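Local coordinates for protein aldo-keto reductase 2E (Bombyx mori, PDB 3WCZ) that reduces 3-dehydroecdysone and, less actively, phenylglyoxal and isatin, using NADPH but not NADH, and may take part in the regulation of molting, at residues His93-Leu106 and Glu138-Ala152. Residues are numbered along the deposited sequence; the frame is centred on the assembly and turned at random.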
ATOM      1  N   HIS A  93      -4.231  11.237 -15.626  1.00  8.74           N
ATOM      2  CA  HIS A  93      -4.921  12.093 -14.674  1.00  8.81           C
ATOM      3  C   HIS A  93      -6.084  12.914 -15.224  1.00  8.02           C
ATOM      4  O   HIS A  93      -6.858  13.479 -14.452  1.00  9.67           O
ATOM      5  CB  HIS A  93      -3.924  12.987 -13.940  1.00  8.06           C
ATOM      6  CG  HIS A  93      -3.263  12.313 -12.778  1.00  8.66           C
ATOM      7  ND1 HIS A  93      -2.904  13.006 -11.649  1.00  7.82           N
ATOM      8  CD2 HIS A  93      -2.938  11.019 -12.546  1.00  8.14           C
ATOM      9  CE1 HIS A  93      -2.359  12.171 -10.774  1.00  7.97           C
ATOM     10  NE2 HIS A  93      -2.351  10.961 -11.304  1.00  7.84           N
ATOM     11  N   ALA A  94      -6.208  13.056 -16.543  1.00  9.13           N
ATOM     12  CA  ALA A  94      -7.370  13.796 -17.034  1.00  9.90           C
ATOM     13  C   ALA A  94      -8.632  13.040 -16.664  1.00 10.00           C
ATOM     14  O   ALA A  94      -8.640  11.819 -16.645  1.00  9.64           O
ATOM     15  CB  ALA A  94      -7.268  14.005 -18.533  1.00 11.45           C
ATOM     16  N   ARG A  95      -9.720  13.757 -16.412  1.00 11.03           N
ATOM     17  CA  ARG A  95     -10.935  13.106 -15.945  0.55 11.44           C
ATOM     18  C   ARG A  95     -11.310  11.897 -16.805  1.00  9.57           C
ATOM     19  O   ARG A  95     -11.591  10.820 -16.295  1.00 10.53           O
ATOM     20  CB  ARG A  95     -12.098  14.113 -15.861  0.55 11.87           C
ATOM     21  CG  ARG A  95     -13.451  13.488 -15.490  0.55 15.97           C
ATOM     22  CD  ARG A  95     -14.339  13.203 -16.697  0.55 13.05           C
ATOM     23  NE  ARG A  95     -14.472  14.366 -17.579  0.55 18.84           N
ATOM     24  CZ  ARG A  95     -15.336  15.359 -17.391  0.55 26.15           C
ATOM     25  NH1 ARG A  95     -16.169  15.346 -16.353  0.55 18.66           N
ATOM     26  NH2 ARG A  95     -15.364  16.368 -18.250  0.55 15.66           N
ATOM     27  N   ASP A  96     -11.329  12.101 -18.114  1.00  9.58           N
ATOM     28  CA  ASP A  96     -11.789  11.089 -19.066  1.00  8.69           C
ATOM     29  C   ASP A  96     -10.863   9.905 -19.220  1.00  8.93           C
ATOM     30  O   ASP A  96     -11.247   8.926 -19.827  1.00 10.26           O
ATOM     31  CB  ASP A  96     -11.996  11.735 -20.430  1.00 10.11           C
ATOM     32  CG  ASP A  96     -12.996  12.862 -20.386  1.00 12.15           C
ATOM     33  OD1 ASP A  96     -12.703  13.864 -19.712  1.00 13.13           O
ATOM     34  OD2 ASP A  96     -14.053  12.731 -21.051  1.00 15.87           O
ATOM     35  N   GLN A  97      -9.662   9.981 -18.653  1.00  8.72           N
ATOM     36  CA  GLN A  97      -8.704   8.874 -18.736  1.00  8.95           C
ATOM     37  C   GLN A  97      -8.869   7.871 -17.602  1.00  8.97           C
ATOM     38  O   GLN A  97      -8.373   6.754 -17.700  1.00  9.17           O
ATOM     39  CB  GLN A  97      -7.275   9.406 -18.693  1.00  9.40           C
ATOM     40  CG  GLN A  97      -6.903  10.208 -19.894  1.00  8.97           C
ATOM     41  CD  GLN A  97      -5.476  10.712 -19.733  1.00 12.00           C
ATOM     42  OE1 GLN A  97      -5.192  11.579 -18.886  1.00 11.53           O
ATOM     43  NE2 GLN A  97      -4.555  10.148 -20.521  1.00 14.97           N
ATOM     44  N   VAL A  98      -9.543   8.259 -16.532  1.00  7.77           N
ATOM     45  CA  VAL A  98      -9.551   7.452 -15.313  1.00  7.27           C
ATOM     46  C   VAL A  98     -10.295   6.135 -15.527  1.00  8.10           C
ATOM     47  O   VAL A  98      -9.752   5.046 -15.229  1.00  8.81           O
ATOM     48  CB  VAL A  98     -10.105   8.261 -14.113  1.00  8.40           C
ATOM     49  CG1 VAL A  98     -10.193   7.410 -12.844  1.00  8.78           C
ATOM     50  CG2 VAL A  98      -9.250   9.501 -13.861  1.00  9.61           C
ATOM     51  N   VAL A  99     -11.519   6.181 -16.024  1.00  8.64           N
ATOM     52  CA  VAL A  99     -12.278   4.963 -16.222  1.00  7.89           C
ATOM     53  C   VAL A  99     -11.574   4.019 -17.212  1.00  9.70           C
ATOM     54  O   VAL A  99     -11.442   2.831 -16.917  1.00 10.42           O
ATOM     55  CB  VAL A  99     -13.778   5.259 -16.559  1.00 10.86           C
ATOM     56  CG1 VAL A  99     -14.501   4.015 -17.049  1.00 11.93           C
ATOM     57  CG2 VAL A  99     -14.483   5.819 -15.322  1.00 12.32           C
ATOM     58  N   PRO A 100     -11.132   4.523 -18.388  1.00  9.02           N
ATOM     59  CA  PRO A 100     -10.417   3.620 -19.290  1.00  9.89           C
ATOM     60  C   PRO A 100      -9.141   3.029 -18.680  1.00  9.39           C
ATOM     61  O   PRO A 100      -8.815   1.870 -18.964  1.00  9.42           O
ATOM     62  CB  PRO A 100     -10.122   4.515 -20.506  1.00 11.08           C
ATOM     63  CG  PRO A 100     -11.248   5.502 -20.508  1.00 14.28           C
ATOM     64  CD  PRO A 100     -11.501   5.791 -19.049  1.00 10.19           C
ATOM     65  N   ALA A 101      -8.417   3.804 -17.880  1.00  8.53           N
ATOM     66  CA  ALA A 101      -7.212   3.256 -17.258  1.00  8.66           C
ATOM     67  C   ALA A 101      -7.581   2.120 -16.297  1.00  9.20           C
ATOM     68  O   ALA A 101      -6.887   1.100 -16.215  1.00  9.34           O
ATOM     69  CB  ALA A 101      -6.435   4.340 -16.524  1.00  8.68           C
ATOM     70  N   LEU A 102      -8.671   2.303 -15.572  1.00  8.06           N
ATOM     71  CA  LEU A 102      -9.146   1.247 -14.666  1.00  7.98           C
ATOM     72  C   LEU A 102      -9.581   0.012 -15.453  1.00  8.23           C
ATOM     73  O   LEU A 102      -9.269  -1.125 -15.074  1.00  9.76           O
ATOM     74  CB  LEU A 102     -10.264   1.747 -13.781  1.00  8.84           C
ATOM     75  CG  LEU A 102     -10.940   0.707 -12.877  1.00  8.65           C
ATOM     76  CD1 LEU A 102      -9.948  -0.002 -11.978  1.00  8.52           C
ATOM     77  CD2 LEU A 102     -11.972   1.368 -12.014  1.00  9.09           C
ATOM     78  N   GLN A 103     -10.287   0.224 -16.563  1.00  9.13           N
ATOM     79  CA  GLN A 103     -10.723  -0.903 -17.372  1.00  9.70           C
ATOM     80  C   GLN A 103      -9.515  -1.676 -17.911  1.00 10.38           C
ATOM     81  O   GLN A 103      -9.550  -2.903 -18.014  1.00 10.81           O
ATOM     82  CB  GLN A 103     -11.599  -0.407 -18.526  1.00 11.75           C
ATOM     83  CG  GLN A 103     -12.938   0.157 -18.082  1.00 12.89           C
ATOM     84  CD  GLN A 103     -13.707   0.852 -19.218  1.00 15.00           C
ATOM     85  OE1 GLN A 103     -13.124   1.580 -20.009  1.00 17.97           O
ATOM     86  NE2 GLN A 103     -15.008   0.630 -19.275  1.00 23.30           N
ATOM     87  N   GLU A 104      -8.444  -0.968 -18.250  1.00  9.00           N
ATOM     88  CA  GLU A 104      -7.226  -1.618 -18.690  1.00  9.62           C
ATOM     89  C   GLU A 104      -6.617  -2.451 -17.557  1.00 10.44           C
ATOM     90  O   GLU A 104      -6.204  -3.605 -17.763  1.00 10.76           O
ATOM     91  CB  GLU A 104      -6.238  -0.579 -19.236  1.00 11.13           C
ATOM     92  CG  GLU A 104      -4.902  -1.095 -19.634  1.00 20.11           C
ATOM     93  CD  GLU A 104      -4.071  -0.025 -20.333  1.00 32.97           C
ATOM     94  OE1 GLU A 104      -4.680   0.867 -20.982  1.00 34.17           O
ATOM     95  OE2 GLU A 104      -2.824  -0.077 -20.244  1.00 38.21           O
ATOM     96  N   SER A 105      -6.526  -1.888 -16.354  1.00  8.98           N
ATOM     97  CA  SER A 105      -6.054  -2.653 -15.202  1.00  8.20           C
ATOM     98  C   SER A 105      -6.905  -3.898 -14.964  1.00 10.02           C
ATOM     99  O   SER A 105      -6.367  -4.987 -14.707  1.00  9.89           O
ATOM    100  CB  SER A 105      -6.057  -1.774 -13.956  1.00 10.07           C
ATOM    101  OG  SER A 105      -4.922  -0.952 -13.884  1.00  9.76           O
ATOM    102  N   LEU A 106      -8.217  -3.731 -14.995  1.00  8.75           N
ATOM    103  CA  LEU A 106      -9.121  -4.838 -14.792  1.00  9.93           C
ATOM    104  C   LEU A 106      -8.934  -5.941 -15.829  1.00 10.65           C
ATOM    105  O   LEU A 106      -9.016  -7.123 -15.494  1.00 11.43           O
ATOM    106  CB  LEU A 106     -10.568  -4.368 -14.810  1.00 10.12           C
ATOM    107  CG  LEU A 106     -10.976  -3.507 -13.611  1.00 10.45           C
ATOM    108  CD1 LEU A 106     -12.388  -2.943 -13.799  1.00 12.38           C
ATOM    109  CD2 LEU A 106     -10.924  -4.261 -12.276  1.00 10.39           C
ATOM    110  N   GLU A 138      -9.612  17.172 -10.519  1.00 10.83           N
ATOM    111  CA  GLU A 138     -10.195  16.658 -11.742  1.00 11.28           C
ATOM    112  C   GLU A 138     -10.071  15.136 -11.824  1.00 10.76           C
ATOM    113  O   GLU A 138     -11.007  14.422 -12.182  1.00 11.72           O
ATOM    114  CB  GLU A 138      -9.559  17.306 -12.961  1.00 12.79           C
ATOM    115  CG  GLU A 138     -10.070  16.669 -14.203  1.00 15.18           C
ATOM    116  CD  GLU A 138      -9.605  17.325 -15.476  1.00 15.43           C
ATOM    117  OE1 GLU A 138      -9.516  18.578 -15.476  1.00 20.96           O
ATOM    118  OE2 GLU A 138      -9.364  16.601 -16.473  1.00 16.07           O
ATOM    119  N   THR A 139      -8.889  14.636 -11.479  1.00 10.00           N
ATOM    120  CA  THR A 139      -8.653  13.208 -11.499  1.00  9.33           C
ATOM    121  C   THR A 139      -9.654  12.536 -10.550  1.00  8.75           C
ATOM    122  O   THR A 139     -10.206  11.470 -10.834  1.00  9.01           O
ATOM    123  CB  THR A 139      -7.212  12.936 -11.043  1.00  9.66           C
ATOM    124  OG1 THR A 139      -6.319  13.802 -11.756  1.00  8.83           O
ATOM    125  CG2 THR A 139      -6.811  11.487 -11.255  1.00  9.90           C
ATOM    126  N   TRP A 140      -9.875  13.177  -9.402  1.00 10.58           N
ATOM    127  CA  TRP A 140     -10.772  12.629  -8.387  1.00 10.69           C
ATOM    128  C   TRP A 140     -12.196  12.554  -8.922  1.00 12.33           C
ATOM    129  O   TRP A 140     -12.940  11.623  -8.562  1.00 11.79           O
ATOM    130  CB  TRP A 140     -10.691  13.450  -7.096  1.00 11.51           C
ATOM    131  CG  TRP A 140     -11.412  12.816  -5.951  1.00 11.07           C
ATOM    132  CD1 TRP A 140     -12.550  13.267  -5.356  1.00 13.36           C
ATOM    133  CD2 TRP A 140     -11.070  11.601  -5.295  1.00 10.11           C
ATOM    134  NE1 TRP A 140     -12.933  12.403  -4.360  1.00 13.03           N
ATOM    135  CE2 TRP A 140     -12.021  11.382  -4.288  1.00 10.77           C
ATOM    136  CE3 TRP A 140     -10.038  10.665  -5.465  1.00 11.17           C
ATOM    137  CZ2 TRP A 140     -11.981  10.267  -3.453  1.00  9.66           C
ATOM    138  CZ3 TRP A 140     -10.010   9.569  -4.646  1.00  9.68           C
ATOM    139  CH2 TRP A 140     -10.963   9.377  -3.659  1.00  8.80           C
ATOM    140  N   GLN A 141     -12.604  13.485  -9.775  1.00 12.41           N
ATOM    141  CA  GLN A 141     -13.901  13.337 -10.363  0.54 11.48           C
ATOM    142  C   GLN A 141     -14.000  12.093 -11.248  1.00 10.37           C
ATOM    143  O   GLN A 141     -15.014  11.399 -11.231  1.00 10.78           O
ATOM    144  CB  GLN A 141     -14.253  14.562 -11.138  0.54 14.69           C
ATOM    145  CG  GLN A 141     -15.593  14.410 -11.632  0.54 18.27           C
ATOM    146  CD  GLN A 141     -16.044  15.619 -12.282  0.54 11.31           C
ATOM    147  OE1 GLN A 141     -15.436  16.686 -12.141  0.54 11.90           O
ATOM    148  NE2 GLN A 141     -17.133  15.491 -13.009  0.54 11.47           N
ATOM    149  N   GLY A 142     -12.924  11.752 -11.958  1.00  9.01           N
ATOM    150  CA  GLY A 142     -12.884  10.508 -12.701  1.00  8.62           C
ATOM    151  C   GLY A 142     -12.970   9.310 -11.753  1.00  8.56           C
ATOM    152  O   GLY A 142     -13.568   8.301 -12.096  1.00  8.72           O
ATOM    153  N   MET A 143     -12.319   9.407 -10.589  1.00  8.09           N
ATOM    154  CA  MET A 143     -12.394   8.361  -9.574  1.00  8.14           C
ATOM    155  C   MET A 143     -13.832   8.196  -9.082  1.00  8.58           C
ATOM    156  O   MET A 143     -14.303   7.061  -8.929  1.00  9.04           O
ATOM    157  CB  MET A 143     -11.462   8.644  -8.390  1.00  8.94           C
ATOM    158  CG  MET A 143      -9.985   8.745  -8.776  1.00  8.42           C
ATOM    159  SD  MET A 143      -9.203   7.219  -9.381  1.00  8.39           S
ATOM    160  CE  MET A 143      -8.978   6.371  -7.813  1.00  8.32           C
ATOM    161  N   GLN A 144     -14.518   9.317  -8.825  1.00  8.59           N
ATOM    162  CA  GLN A 144     -15.918   9.294  -8.396  1.00  8.60           C
ATOM    163  C   GLN A 144     -16.770   8.624  -9.456  1.00  9.36           C
ATOM    164  O   GLN A 144     -17.646   7.836  -9.135  1.00 10.15           O
ATOM    165  CB  GLN A 144     -16.402  10.718  -8.062  1.00 10.00           C
ATOM    166  CG  GLN A 144     -15.768  11.259  -6.792  1.00 10.10           C
ATOM    167  CD  GLN A 144     -16.042  12.704  -6.491  1.00 13.79           C
ATOM    168  OE1 GLN A 144     -16.044  13.097  -5.298  1.00 14.38           O
ATOM    169  NE2 GLN A 144     -16.334  13.499  -7.511  1.00 11.39           N
ATOM    170  N   ASP A 145     -16.480   8.895 -10.721  1.00  9.80           N
ATOM    171  CA  ASP A 145     -17.190   8.243 -11.822  1.00  9.67           C
ATOM    172  C   ASP A 145     -16.967   6.716 -11.836  1.00  9.73           C
ATOM    173  O   ASP A 145     -17.911   5.948 -12.020  1.00 10.94           O
ATOM    174  CB  ASP A 145     -16.745   8.813 -13.175  1.00 10.23           C
ATOM    175  CG  ASP A 145     -17.120  10.280 -13.386  1.00 12.72           C
ATOM    176  OD1 ASP A 145     -17.991  10.811 -12.682  1.00 13.07           O
ATOM    177  OD2 ASP A 145     -16.484  10.880 -14.287  1.00 15.61           O
ATOM    178  N   ALA A 146     -15.720   6.281 -11.655  1.00  9.64           N
ATOM    179  CA  ALA A 146     -15.431   4.846 -11.629  1.00 10.03           C
ATOM    180  C   ALA A 146     -16.195   4.151 -10.510  1.00  9.28           C
ATOM    181  O   ALA A 146     -16.664   3.032 -10.704  1.00 11.13           O
ATOM    182  CB  ALA A 146     -13.966   4.599 -11.464  1.00 11.18           C
ATOM    183  N   ARG A 147     -16.317   4.810  -9.358  1.00  9.64           N
ATOM    184  CA  ARG A 147     -17.086   4.256  -8.247  1.00 11.38           C
ATOM    185  C   ARG A 147     -18.580   4.190  -8.611  1.00 11.30           C
ATOM    186  O   ARG A 147     -19.234   3.167  -8.377  1.00 11.85           O
ATOM    187  CB  ARG A 147     -16.874   5.115  -7.011  1.00 12.86           C
ATOM    188  CG  ARG A 147     -17.545   4.613  -5.739  1.00 18.54           C
ATOM    189  CD  ARG A 147     -17.590   5.820  -4.768  1.00 25.68           C
ATOM    190  NE  ARG A 147     -18.723   5.855  -3.835  1.00 25.12           N
ATOM    191  CZ  ARG A 147     -18.805   5.021  -2.806  1.00 30.80           C
ATOM    192  NH1 ARG A 147     -17.865   4.088  -2.644  1.00 39.97           N
ATOM    193  NH2 ARG A 147     -19.820   5.094  -1.961  1.00 36.29           N
ATOM    194  N   GLN A 148     -19.117   5.254  -9.207  1.00 10.53           N
ATOM    195  CA  GLN A 148     -20.554   5.272  -9.497  1.00  9.92           C
ATOM    196  C   GLN A 148     -20.902   4.243 -10.540  1.00 11.83           C
ATOM    197  O   GLN A 148     -22.003   3.684 -10.507  1.00 13.26           O
ATOM    198  CB  GLN A 148     -21.026   6.655  -9.932  1.00 12.97           C
ATOM    199  CG  GLN A 148     -20.965   7.725  -8.871  1.00 22.75           C
ATOM    200  CD  GLN A 148     -21.839   7.471  -7.620  1.00 17.79           C
ATOM    201  OE1 GLN A 148     -22.647   6.524  -7.530  1.00 21.58           O
ATOM    202  NE2 GLN A 148     -21.594   8.282  -6.605  1.00 33.71           N
ATOM    203  N   LEU A 149     -19.992   3.986 -11.480  1.00 10.40           N
ATOM    204  CA  LEU A 149     -20.170   2.921 -12.448  1.00 10.68           C
ATOM    205  C   LEU A 149     -20.044   1.503 -11.909  1.00 13.37           C
ATOM    206  O   LEU A 149     -20.337   0.542 -12.629  1.00 16.76           O
ATOM    207  CB  LEU A 149     -19.176   3.092 -13.578  1.00 14.14           C
ATOM    208  CG  LEU A 149     -19.328   4.340 -14.426  1.00 14.72           C
ATOM    209  CD1 LEU A 149     -18.111   4.436 -15.366  1.00 20.76           C
ATOM    210  CD2 LEU A 149     -20.631   4.381 -15.220  1.00 20.44           C
ATOM    211  N   GLY A 150     -19.613   1.345 -10.666  1.00 11.37           N
ATOM    212  CA  GLY A 150     -19.447   0.014 -10.094  1.00 13.28           C
ATOM    213  C   GLY A 150     -18.113  -0.643 -10.391  1.00 12.84           C
ATOM    214  O   GLY A 150     -17.897  -1.786 -10.008  1.00 14.33           O
ATOM    215  N   LEU A 151     -17.213   0.048 -11.074  1.00  9.99           N
ATOM    216  CA  LEU A 151     -15.941  -0.575 -11.448  1.00 10.78           C
ATOM    217  C   LEU A 151     -14.944  -0.606 -10.290  1.00  9.75           C
ATOM    218  O   LEU A 151     -14.046  -1.443 -10.278  1.00  9.96           O
ATOM    219  CB  LEU A 151     -15.334   0.142 -12.661  1.00 11.13           C
ATOM    220  CG  LEU A 151     -16.128   0.050 -13.958  1.00 11.36           C
ATOM    221  CD1 LEU A 151     -15.537   0.991 -15.001  1.00 14.93           C
ATOM    222  CD2 LEU A 151     -16.140  -1.393 -14.449  1.00 14.52           C
ATOM    223  N   ALA A 152     -15.088   0.349  -9.381  1.00  9.44           N
ATOM    224  CA  ALA A 152     -14.313   0.414  -8.152  1.00 10.24           C
ATOM    225  C   ALA A 152     -15.283   0.479  -6.989  1.00 10.58           C
ATOM    226  O   ALA A 152     -16.163   1.341  -6.955  1.00 10.98           O
ATOM    227  CB  ALA A 152     -13.440   1.625  -8.143  1.00  9.48           C
TER
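R95 sits against E138 and G142 where helix 95-106 packs on helix 138-148, two neighbouring outer helices of the TIM barrel whose axes over these segments cross at -44° and approach to 7.5 Å. In the modelled conformer R95 enters as a knob among E138, Q141, G142 and D145. It throws CG away from its own amide (chi1 175°), which lays the stem over G142, and bends at chi2 and chi3 bring NE to OD1 of D96, next in the chain, 2.8 Å away. The backbone N of R95 donates to the anti lone pair of E138 OE2 at 2.9 Å, while CG of E138 rests on CB of R95. Cutting E138 back to an alanine would probably leave the R95 amide without its acceptor and bare one side of the arginine stem. T139 grips H93 twice: OG1 donates to the carbonyl O of H93 at 2.8 Å, in the carbonyl plane, and CG2 lies over one imidazole face as a CH-pi contact. G142 permits the close approach, since a CB there would collide with V98 CG2 and R95 O; V98 CG1 also reaches SD of M143. Beyond the Schellman turn at G150, L151 spreads both methyls, CD1 against V99 CG1 (3.8 Å) and CD2 against L106. L102 CD2 lies 3.6 Å from L151 CB and, like V99 CG2, also packs on A146. Beneath, Y117 of strand 114-119 touches L102 and M143. Two directed bonds thus set the register of 93-95 against 138-139, whereas the non-directional methyl packing from V98 to L106 holds helix against helix and against the turn leading to strand 152-158.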